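Local coordinates for thiamine-binding periplasmic protein (Escherichia coli, PDB 2QRY) that binds thiamine, thiamine phosphate and thiamine diphosphate with high affinity in the periplasm as the solute-binding component of the ThiBPQ import transporter, at residues 23-28 with 79-84; 117-122 with 249-254; 129-134 with 215-220; 153-158 with 192-197. All blocks are in the same frame, centred on the assembly; numbering follows the deposited sequence.

Interaction 1 of 4, residues 23-28 with 79-84; sequences PVLTVY and ADVVLG
The phenol ring of Tyr-28 carries the methyl group of Ala-79 on one face: CB stands 3.3 Å from the ring centroid and only 3° off the ring normal, a CH-pi contact centred on the six carbons. At the rim of the same ring the hydroxyl is hydrogen-bonded to Glu-73. The other flat group, the carboxylate of Asp-80, is engaged through OD2, whose anti lone pair receives the backbone N of Thr-26 at 2.7 Å. A water bridges the same OD2 to Val-24 O, and OD1 bonds to Ser-256, which together should fix the rotation of the carboxylate. Asp-80 CB meanwhile lies 3.5 Å from Leu-25 CD2.

The Asp-80 carboxylate extends the parallel beta ladder ahead of its first bridge, Val-27 with Val-81. The carbonyl of Thr-26 is shared by two donors, Val-81 N and Asp-80 N, the latter at 2.9 Å. Farther on, Tyr-28 N bonds to Val-81 O, and Leu-83 N reaches Tyr-28 O at 2.6 Å. On the face away from the tyrosine, Val-27 CG2 packs on Val-81 CB; with CG1 anti to its backbone N (chi1 -178°), Val-27 places that methyl 3.8 Å from Leu-83 CB.

Parallel pairing of this kind belongs to the alpha/beta lobes of periplasmic binding proteins. Strand 54-59 pairs with the other edge of 24-29, helix 259-269 packs against Leu-25, Val-81 and Leu-83, and helix 63-73 packs against Tyr-28 and Val-82.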
# COMPACT_ATOMS: atom_id res chain seq x y z
N PRO A 23 -29.89 -2.17 -2.01
CA PRO A 23 -29.18 -2.81 -0.91
C PRO A 23 -27.78 -2.18 -0.81
O PRO A 23 -27.20 -1.80 -1.83
CB PRO A 23 -29.13 -4.28 -1.34
CG PRO A 23 -29.09 -4.18 -2.84
CD PRO A 23 -30.12 -3.11 -3.12
N VAL A 24 -27.26 -2.05 0.40
CA VAL A 24 -25.95 -1.44 0.61
C VAL A 24 -24.80 -2.43 0.74
O VAL A 24 -24.95 -3.51 1.31
CB VAL A 24 -25.95 -0.56 1.87
CG1 VAL A 24 -24.64 0.21 1.98
CG2 VAL A 24 -27.12 0.40 1.85
N LEU A 25 -23.65 -2.06 0.19
CA LEU A 25 -22.45 -2.90 0.27
C LEU A 25 -21.38 -1.99 0.88
O LEU A 25 -20.85 -1.09 0.22
CB LEU A 25 -22.05 -3.38 -1.13
CG LEU A 25 -21.15 -4.61 -1.30
CD1 LEU A 25 -19.69 -4.23 -1.22
CD2 LEU A 25 -21.50 -5.65 -0.25
N THR A 26 -21.10 -2.22 2.16
CA THR A 26 -20.12 -1.42 2.89
C THR A 26 -18.70 -1.91 2.70
O THR A 26 -18.38 -3.05 3.01
CB THR A 26 -20.47 -1.42 4.40
OG1 THR A 26 -21.76 -0.84 4.58
CG2 THR A 26 -19.45 -0.63 5.19
N VAL A 27 -17.84 -1.03 2.19
CA VAL A 27 -16.45 -1.39 1.94
C VAL A 27 -15.43 -0.53 2.71
O VAL A 27 -15.23 0.64 2.38
CB VAL A 27 -16.12 -1.28 0.43
CG1 VAL A 27 -14.67 -1.70 0.19
CG2 VAL A 27 -17.09 -2.14 -0.38
N TYR A 28 -14.80 -1.12 3.73
CA TYR A 28 -13.78 -0.42 4.51
C TYR A 28 -12.52 -0.25 3.66
O TYR A 28 -12.09 -1.19 2.99
CB TYR A 28 -13.41 -1.21 5.76
CG TYR A 28 -14.39 -1.13 6.91
CD1 TYR A 28 -15.57 -0.40 6.82
CD2 TYR A 28 -14.12 -1.79 8.11
CE1 TYR A 28 -16.45 -0.32 7.89
CE2 TYR A 28 -14.99 -1.72 9.18
CZ TYR A 28 -16.15 -0.98 9.07
OH TYR A 28 -17.01 -0.92 10.14
N ALA A 79 -18.87 -3.77 8.09
CA ALA A 79 -18.22 -3.96 6.80
C ALA A 79 -18.56 -5.29 6.14
O ALA A 79 -18.70 -6.32 6.79
CB ALA A 79 -16.71 -3.84 6.96
N ASP A 80 -18.70 -5.24 4.82
CA ASP A 80 -18.98 -6.41 4.00
C ASP A 80 -17.66 -6.81 3.34
O ASP A 80 -17.38 -7.98 3.12
CB ASP A 80 -20.01 -6.07 2.92
CG ASP A 80 -21.37 -5.70 3.50
OD1 ASP A 80 -21.96 -6.54 4.21
OD2 ASP A 80 -21.85 -4.57 3.23
N VAL A 81 -16.85 -5.80 3.04
CA VAL A 81 -15.55 -6.02 2.41
C VAL A 81 -14.51 -5.05 2.97
O VAL A 81 -14.81 -3.89 3.26
CB VAL A 81 -15.62 -5.78 0.87
CG1 VAL A 81 -14.25 -6.02 0.25
CG2 VAL A 81 -16.64 -6.69 0.24
N VAL A 82 -13.28 -5.54 3.14
CA VAL A 82 -12.19 -4.69 3.60
C VAL A 82 -11.23 -4.57 2.43
O VAL A 82 -10.58 -5.55 2.06
CB VAL A 82 -11.43 -5.32 4.79
CG1 VAL A 82 -10.19 -4.48 5.09
CG2 VAL A 82 -12.33 -5.39 6.02
N LEU A 83 -11.15 -3.38 1.84
CA LEU A 83 -10.27 -3.13 0.71
C LEU A 83 -9.05 -2.30 1.13
O LEU A 83 -9.19 -1.20 1.64
CB LEU A 83 -11.03 -2.41 -0.40
CG LEU A 83 -10.31 -2.11 -1.72
CD1 LEU A 83 -11.33 -2.12 -2.87
CD2 LEU A 83 -9.58 -0.78 -1.63
N GLY A 84 -7.85 -2.83 0.93
CA GLY A 84 -6.68 -2.07 1.31
C GLY A 84 -5.69 -2.77 2.22
O GLY A 84 -4.80 -2.13 2.76
O HOH W 1 -24.21 -3.61 3.86

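Interaction 2 of 4, residues 117-122 with 249-254; sequences NDTFVP and VAARTA
Val-249 opens the contact by setting its side chain against Phe-120 and Pro-122, where the start of strand 121-133 pairs antiparallel with the last part of strand 243-252 in the solute-binding fold. Its CG2 lies between the backbone N and the carbonyl carbon (chi1 of CG1 -56°) and from there meets Phe-120 CB at 3.8 Å, while CG1 lies over Pro-122 CA. Val-249, the non-hydrogen-bonded partner of Pro-122, also directs its CA at Val-121 O in a short CH...O contact.

Ala-250 follows as the hydrogen-bonded partner of Val-121. Its carbonyl takes Val-121 N at 2.9 Å, with the donor in the carbonyl plane, whereas Ala-250 N reaches Val-121 O tilted 29° from the Val-121 carbonyl plane. The methyl of Ala-250 and the side chain of Val-121 share a face of the sheet covered by Met-269 of helix 259-269.

Ala-251 turns its CB to Phe-120, 3.4 Å from CD1. The ring is covered over its centre by Thr-119 CG2, and Phe-99 meets it edge-to-face. At Arg-252 direct pairing gives way to water: one molecule accepts from Arg-252 N and donates to Thr-119 O.

The turn that delivers Phe-120 to this position is an Asx turn. Asn-117 OD1 accepts from both Thr-119 N and Phe-120 N, each at 2.7 Å, and the two donors approach from opposite faces of the amide plane.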
# COMPACT_ATOMS: atom_id res chain seq x y z
N ASN A 117 -4.45 -17.76 -3.55
CA ASN A 117 -5.15 -17.53 -2.29
C ASN A 117 -6.66 -17.54 -2.49
O ASN A 117 -7.19 -16.80 -3.32
CB ASN A 117 -4.71 -16.19 -1.68
CG ASN A 117 -5.18 -16.03 -0.24
OD1 ASN A 117 -6.37 -15.84 0.03
ND2 ASN A 117 -4.24 -16.11 0.70
N ASP A 118 -7.34 -18.38 -1.72
CA ASP A 118 -8.79 -18.54 -1.79
C ASP A 118 -9.58 -17.40 -1.16
O ASP A 118 -10.76 -17.21 -1.46
CB ASP A 118 -9.19 -19.86 -1.13
N THR A 119 -8.93 -16.62 -0.30
CA THR A 119 -9.60 -15.54 0.41
C THR A 119 -9.35 -14.11 -0.06
O THR A 119 -10.29 -13.37 -0.37
CB THR A 119 -9.26 -15.62 1.92
OG1 THR A 119 -9.60 -16.92 2.41
CG2 THR A 119 -10.03 -14.56 2.71
N PHE A 120 -8.08 -13.71 -0.09
CA PHE A 120 -7.72 -12.35 -0.47
C PHE A 120 -7.43 -12.16 -1.96
O PHE A 120 -6.56 -12.81 -2.54
CB PHE A 120 -6.54 -11.91 0.38
CG PHE A 120 -6.77 -12.10 1.85
CD1 PHE A 120 -7.63 -11.26 2.55
CD2 PHE A 120 -6.22 -13.19 2.52
CE1 PHE A 120 -7.94 -11.49 3.89
CE2 PHE A 120 -6.52 -13.44 3.86
CZ PHE A 120 -7.38 -12.59 4.54
N VAL A 121 -8.17 -11.24 -2.58
CA VAL A 121 -8.04 -10.94 -3.99
C VAL A 121 -7.23 -9.67 -4.25
O VAL A 121 -7.55 -8.59 -3.75
CB VAL A 121 -9.43 -10.76 -4.64
CG1 VAL A 121 -9.30 -10.65 -6.15
CG2 VAL A 121 -10.34 -11.91 -4.26
N PRO A 122 -6.15 -9.78 -5.05
CA PRO A 122 -5.34 -8.60 -5.34
C PRO A 122 -6.07 -7.65 -6.29
O PRO A 122 -6.89 -8.10 -7.10
CB PRO A 122 -4.10 -9.19 -6.02
CG PRO A 122 -4.03 -10.56 -5.49
CD PRO A 122 -5.47 -11.01 -5.48
N VAL A 249 -4.84 -6.12 -1.36
CA VAL A 249 -5.91 -7.09 -1.52
C VAL A 249 -7.21 -6.67 -0.85
O VAL A 249 -7.26 -5.71 -0.09
CB VAL A 249 -5.50 -8.45 -0.92
CG1 VAL A 249 -4.20 -8.92 -1.55
CG2 VAL A 249 -5.33 -8.32 0.58
N ALA A 250 -8.26 -7.42 -1.16
CA ALA A 250 -9.57 -7.20 -0.59
C ALA A 250 -10.17 -8.58 -0.29
O ALA A 250 -9.79 -9.58 -0.91
CB ALA A 250 -10.44 -6.45 -1.57
N ALA A 251 -11.09 -8.63 0.67
CA ALA A 251 -11.74 -9.88 1.03
C ALA A 251 -13.10 -9.58 1.65
O ALA A 251 -13.32 -8.50 2.21
CB ALA A 251 -10.88 -10.65 2.01
N ARG A 252 -14.02 -10.53 1.55
CA ARG A 252 -15.35 -10.36 2.11
C ARG A 252 -15.34 -10.92 3.53
O ARG A 252 -14.62 -11.88 3.81
CB ARG A 252 -16.39 -11.08 1.25
CG ARG A 252 -16.42 -12.60 1.35
CD ARG A 252 -17.36 -13.18 0.29
NE ARG A 252 -18.01 -14.43 0.69
CZ ARG A 252 -18.82 -14.55 1.74
NH1 ARG A 252 -19.09 -13.50 2.52
NH2 ARG A 252 -19.39 -15.72 2.01
N THR A 253 -16.12 -10.32 4.41
CA THR A 253 -16.17 -10.77 5.79
C THR A 253 -17.08 -11.97 5.96
O THR A 253 -18.04 -12.15 5.21
CB THR A 253 -16.66 -9.64 6.72
OG1 THR A 253 -17.95 -9.19 6.29
CG2 THR A 253 -15.67 -8.47 6.68
N ALA A 254 -16.77 -12.81 6.94
CA ALA A 254 -17.58 -13.99 7.20
C ALA A 254 -18.95 -13.56 7.74
O ALA A 254 -19.96 -14.20 7.46
CB ALA A 254 -16.88 -14.89 8.19
O HOH W 2 -13.01 -12.99 0.42

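Interaction 3 of 4, residues 129-134 with 215-220; sequences AFVYDK and VLSYTT. With TPS (thiamin phosphate), chain E.
Backbone hydrogen bonds between Ala-129 and Ser-217 and between Val-131 and Val-215 make this an antiparallel ladder, strongly twisted, with a 110° angle between the strand directions. Ser-217 N donates to Ala-129 O at 2.6 Å, and the return bond from Ala-129 N meets Ser-217 O from well above its carbonyl plane. Val-131 N and Val-215 O lie 2.9 Å apart; the bond from Val-215 N is longer.

Apolar contacts occupy both faces. On one, Leu-216 CD1 sits over the Phe-130 ring, offset toward its rim and 4.3 Å from the centroid. On the other, Val-131 CG2 packs 3.8 Å from Ser-217 CB, and the methyls of Ala-129 and Thr-219 meet.

Ligand contacts come from Tyr-218, whose CB leaves the backbone away from 129-134. Its ring meets the thiazolium obliquely, with Tyr-218 CE1 3.6 Å from C4 of thiamin phosphate; Tyr-218 OH, hydrogen-bonded to Gln-246, lies 3.5 Å from C6 of the ligand. Ser-217 OG bonds to Ser-221 and Trp-200, both thiamine-binding residues, and so belongs to the second shell of the site.

Chemically, the labour is divided: backbone bonds and apolar packing hold the strands, while the tyrosine gives the ligand van der Waals packing.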
# COMPACT_ATOMS: atom_id res chain seq x y z
N ALA A 129 9.31 3.01 -2.23
CA ALA A 129 10.53 3.72 -2.57
C ALA A 129 10.49 5.13 -1.99
O ALA A 129 9.42 5.67 -1.73
CB ALA A 129 10.70 3.78 -4.08
N PHE A 130 11.66 5.72 -1.80
CA PHE A 130 11.73 7.07 -1.29
C PHE A 130 11.65 8.05 -2.45
O PHE A 130 12.42 7.96 -3.41
CB PHE A 130 13.01 7.30 -0.50
CG PHE A 130 12.99 6.68 0.87
CD1 PHE A 130 13.44 5.38 1.06
CD2 PHE A 130 12.52 7.40 1.96
CE1 PHE A 130 13.43 4.81 2.33
CE2 PHE A 130 12.51 6.83 3.23
CZ PHE A 130 12.96 5.53 3.42
N VAL A 131 10.70 8.97 -2.36
CA VAL A 131 10.52 9.99 -3.40
C VAL A 131 11.18 11.29 -2.98
O VAL A 131 11.18 11.64 -1.80
CB VAL A 131 9.03 10.25 -3.66
CG1 VAL A 131 8.86 11.49 -4.53
CG2 VAL A 131 8.41 9.04 -4.35
N TYR A 132 11.74 12.00 -3.95
CA TYR A 132 12.39 13.29 -3.71
C TYR A 132 12.16 14.25 -4.88
O TYR A 132 11.62 13.86 -5.92
CB TYR A 132 13.90 13.12 -3.49
CG TYR A 132 14.64 12.59 -4.70
CD1 TYR A 132 14.63 11.22 -5.00
CD2 TYR A 132 15.31 13.45 -5.57
CE1 TYR A 132 15.28 10.73 -6.15
CE2 TYR A 132 15.95 12.97 -6.72
CZ TYR A 132 15.93 11.61 -7.00
OH TYR A 132 16.56 11.14 -8.12
N ASP A 133 12.59 15.49 -4.70
CA ASP A 133 12.44 16.53 -5.72
C ASP A 133 13.82 16.74 -6.36
O ASP A 133 14.72 17.29 -5.73
CB ASP A 133 11.98 17.83 -5.07
CG ASP A 133 11.59 18.90 -6.09
OD1 ASP A 133 12.23 18.97 -7.17
OD2 ASP A 133 10.66 19.67 -5.80
N LYS A 134 13.98 16.32 -7.61
CA LYS A 134 15.26 16.48 -8.30
C LYS A 134 15.71 17.93 -8.38
O LYS A 134 16.90 18.19 -8.55
CB LYS A 134 15.19 15.87 -9.70
CG LYS A 134 15.08 14.36 -9.72
CD LYS A 134 14.92 13.84 -11.14
CE LYS A 134 13.61 14.32 -11.75
NZ LYS A 134 13.43 13.81 -13.14
N VAL A 215 10.54 11.13 1.26
CA VAL A 215 9.39 10.51 1.93
C VAL A 215 9.21 9.10 1.40
O VAL A 215 9.35 8.86 0.19
CB VAL A 215 8.04 11.19 1.65
CG1 VAL A 215 7.76 12.24 2.69
CG2 VAL A 215 8.01 11.75 0.23
N LEU A 216 8.88 8.17 2.29
CA LEU A 216 8.65 6.81 1.83
C LEU A 216 7.33 6.80 1.06
O LEU A 216 6.30 7.20 1.59
CB LEU A 216 8.54 5.83 2.99
CG LEU A 216 8.41 4.45 2.36
CD1 LEU A 216 9.56 3.59 2.83
CD2 LEU A 216 7.06 3.84 2.66
N SER A 217 7.38 6.35 -0.19
CA SER A 217 6.19 6.28 -1.03
C SER A 217 6.30 5.12 -2.02
O SER A 217 6.70 4.02 -1.62
CB SER A 217 5.99 7.61 -1.77
OG SER A 217 4.66 7.72 -2.27
N TYR A 218 5.98 5.35 -3.29
CA TYR A 218 6.03 4.28 -4.29
C TYR A 218 6.78 4.62 -5.58
O TYR A 218 6.85 5.78 -5.99
CB TYR A 218 4.62 3.85 -4.66
CG TYR A 218 3.86 3.18 -3.55
CD1 TYR A 218 3.25 3.94 -2.54
CD2 TYR A 218 3.71 1.79 -3.51
CE1 TYR A 218 2.51 3.33 -1.54
CE2 TYR A 218 2.97 1.17 -2.50
CZ TYR A 218 2.38 1.95 -1.52
OH TYR A 218 1.64 1.35 -0.53
N THR A 219 7.31 3.59 -6.25
CA THR A 219 8.05 3.80 -7.49
C THR A 219 7.15 4.45 -8.54
O THR A 219 7.64 4.99 -9.52
CB THR A 219 8.58 2.48 -8.11
OG1 THR A 219 7.49 1.57 -8.33
CG2 THR A 219 9.62 1.84 -7.21
N THR A 220 5.85 4.40 -8.31
CA THR A 220 4.86 4.95 -9.23
C THR A 220 4.37 6.35 -8.85
O THR A 220 3.62 6.98 -9.61
CB THR A 220 3.63 4.01 -9.33
OG1 THR A 220 3.23 3.61 -8.01
CG2 THR A 220 3.96 2.77 -10.17
CM2 TPS E . 1.08 10.22 -5.65
N3 TPS E . -0.70 4.80 -2.38
C2 TPS E . -0.55 5.87 -1.62
S1 TPS E . -0.84 5.29 -0.02
C5 TPS E . -1.16 3.60 -0.43
C4 TPS E . -1.03 3.61 -1.80
CM4 TPS E . -1.22 2.33 -2.61
C6 TPS E . -1.48 2.54 0.58
C7 TPS E . -1.55 3.37 1.86
O7 TPS E . -1.79 2.61 3.04
N1A TPS E . 1.56 7.88 -5.04
C2A TPS E . 0.64 8.84 -5.19
N3A TPS E . -0.64 8.61 -4.94
C4A TPS E . -1.07 7.40 -4.53
N4A TPS E . -2.42 7.19 -4.27
C5A TPS E . -0.12 6.35 -4.35
C6A TPS E . 1.22 6.65 -4.63
C7A TPS E . -0.51 4.92 -3.88
P1 TPS E . -1.83 3.67 4.26
O1 TPS E . -0.52 4.50 4.27
O2 TPS E . -2.07 2.94 5.64
O3 TPS E . -3.01 4.64 4.02

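Interaction 4 of 4, residues 153-158 with 192-197; sequences NWRVIY and KTVTVT
Tyr-158 has chi1 at 64°, which sets CG between its backbone N and carbonyl carbon and swings the ring across strand 193-197. Val-196 CG2 then lies over one ring face, 4.0 Å from the centroid, and Thr-193 OG1 comes to the edge near the ring plane. A water joins the two hydroxyl groups, 2.8 Å from Tyr-158 OH and donating to Thr-193 OG1; Thr-193 OG1 also bonds to Leu-189 O.

Bends at chi2 and chi3 fold Arg-155 back, so that Val-194 CG2 rests over one face of its guanidinium, 3.4 Å from NH2. Lys-192 instead runs extended past Trp-154 O. Farther along the strands, Ile-157 CD1 meets Thr-195 CG2 at 3.8 Å.

The backbones form a parallel ladder linked by a helical crossover. Val-156 N bonds to Lys-192 O, Val-194 N to Val-156 O at 2.8 Å, and Thr-197 N to Tyr-158 O at 3.2 Å.

Lys-192 thus offers its aliphatic chain to the partner segment while NZ bonds beyond it, to Leu-147 O and Ser-150 O. Tyr-158 OH does both, with the water link across the contact and Trp-324 outside it, which suits a partly buried strand pair.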
# COMPACT_ATOMS: atom_id res chain seq x y z
N ASN A 153 22.92 15.37 5.45
CA ASN A 153 21.80 15.64 6.35
C ASN A 153 20.47 15.66 5.60
O ASN A 153 19.76 16.67 5.58
CB ASN A 153 22.00 16.98 7.07
CG ASN A 153 23.11 16.93 8.10
OD1 ASN A 153 23.08 16.11 9.02
ND2 ASN A 153 24.09 17.82 7.96
N TRP A 154 20.13 14.53 4.99
CA TRP A 154 18.87 14.43 4.27
C TRP A 154 17.73 14.37 5.28
O TRP A 154 17.85 13.74 6.33
CB TRP A 154 18.83 13.17 3.40
CG TRP A 154 19.81 13.16 2.28
CD1 TRP A 154 20.04 14.16 1.38
CD2 TRP A 154 20.69 12.09 1.93
NE1 TRP A 154 21.01 13.77 0.48
CE2 TRP A 154 21.43 12.50 0.80
CE3 TRP A 154 20.93 10.82 2.47
CZ2 TRP A 154 22.38 11.69 0.19
CZ3 TRP A 154 21.89 10.01 1.86
CH2 TRP A 154 22.60 10.45 0.73
N ARG A 155 16.62 15.04 4.97
CA ARG A 155 15.46 15.05 5.84
C ARG A 155 14.53 13.95 5.33
O ARG A 155 14.21 13.90 4.14
CB ARG A 155 14.73 16.39 5.77
CG ARG A 155 15.63 17.60 5.64
CD ARG A 155 16.20 18.04 6.97
NE ARG A 155 15.16 18.39 7.93
CZ ARG A 155 14.15 19.21 7.67
NH1 ARG A 155 14.03 19.77 6.47
NH2 ARG A 155 13.25 19.47 8.62
N VAL A 156 14.08 13.08 6.22
CA VAL A 156 13.21 11.99 5.83
C VAL A 156 11.91 11.94 6.63
O VAL A 156 11.89 12.27 7.81
CB VAL A 156 13.93 10.63 5.98
CG1 VAL A 156 12.96 9.49 5.83
CG2 VAL A 156 15.02 10.52 4.93
N ILE A 157 10.84 11.52 5.97
CA ILE A 157 9.54 11.36 6.60
C ILE A 157 8.97 10.01 6.14
O ILE A 157 9.08 9.66 4.97
CB ILE A 157 8.55 12.49 6.22
CG1 ILE A 157 8.94 13.78 6.95
CG2 ILE A 157 7.12 12.11 6.59
CD1 ILE A 157 8.09 14.99 6.60
N TYR A 158 8.40 9.24 7.06
CA TYR A 158 7.81 7.96 6.68
C TYR A 158 6.62 7.64 7.58
O TYR A 158 6.29 8.43 8.47
CB TYR A 158 8.86 6.84 6.72
CG TYR A 158 9.43 6.55 8.09
CD1 TYR A 158 8.83 5.62 8.94
CD2 TYR A 158 10.56 7.22 8.55
CE1 TYR A 158 9.35 5.36 10.20
CE2 TYR A 158 11.08 6.97 9.82
CZ TYR A 158 10.47 6.04 10.64
OH TYR A 158 10.97 5.80 11.89
N LYS A 192 17.80 11.43 10.95
CA LYS A 192 17.45 12.14 9.73
C LYS A 192 15.94 12.24 9.58
O LYS A 192 15.44 12.77 8.59
CB LYS A 192 18.05 11.42 8.52
CG LYS A 192 19.55 11.17 8.64
CD LYS A 192 20.10 10.46 7.41
CE LYS A 192 21.55 10.07 7.65
NZ LYS A 192 22.08 9.22 6.56
N THR A 193 15.22 11.75 10.58
CA THR A 193 13.76 11.76 10.56
C THR A 193 13.09 13.04 11.06
O THR A 193 13.24 13.42 12.22
CB THR A 193 13.20 10.59 11.37
OG1 THR A 193 13.79 9.37 10.92
CG2 THR A 193 11.69 10.50 11.20
N VAL A 194 12.35 13.70 10.18
CA VAL A 194 11.64 14.92 10.56
C VAL A 194 10.41 14.55 11.38
O VAL A 194 10.13 15.14 12.42
CB VAL A 194 11.20 15.72 9.31
CG1 VAL A 194 10.36 16.92 9.72
CG2 VAL A 194 12.42 16.18 8.53
N THR A 195 9.67 13.54 10.91
CA THR A 195 8.48 13.09 11.61
C THR A 195 7.98 11.76 11.07
O THR A 195 8.43 11.27 10.03
CB THR A 195 7.33 14.13 11.50
OG1 THR A 195 6.31 13.79 12.44
CG2 THR A 195 6.74 14.13 10.10
N VAL A 196 7.04 11.16 11.79
CA VAL A 196 6.44 9.90 11.40
C VAL A 196 4.93 10.04 11.54
O VAL A 196 4.44 10.33 12.63
CB VAL A 196 6.92 8.76 12.29
CG1 VAL A 196 6.27 7.45 11.84
CG2 VAL A 196 8.44 8.66 12.25
N THR A 197 4.21 9.83 10.45
CA THR A 197 2.76 9.94 10.46
C THR A 197 2.09 8.56 10.46
O THR A 197 2.72 7.55 10.14
CB THR A 197 2.27 10.70 9.23
OG1 THR A 197 2.47 9.88 8.07
CG2 THR A 197 3.05 11.99 9.04
O HOH W 3 12.96 7.50 12.75

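Overall arrangement
All four contacts belong to one mixed sheet, yet they fall into two groups on opposite sides of the chain's centre. Interactions 1 and 2 touch through neighbouring strands 81-86 and 243-252; interactions 3 and 4 touch through 214-218 and 156-159. Strand 121-133 spans the gap, serving interaction 2 near its start and interaction 3 near its end, with centres 29 Å apart. Interactions 1 to 3 are buried, whereas interaction 4 is partly exposed and richer in polar side chains. Both parallel ladders, 1 and 4, have a water bridging side chain to partner; antiparallel 2 uses water between backbones. Only interaction 3 touches the ligand directly.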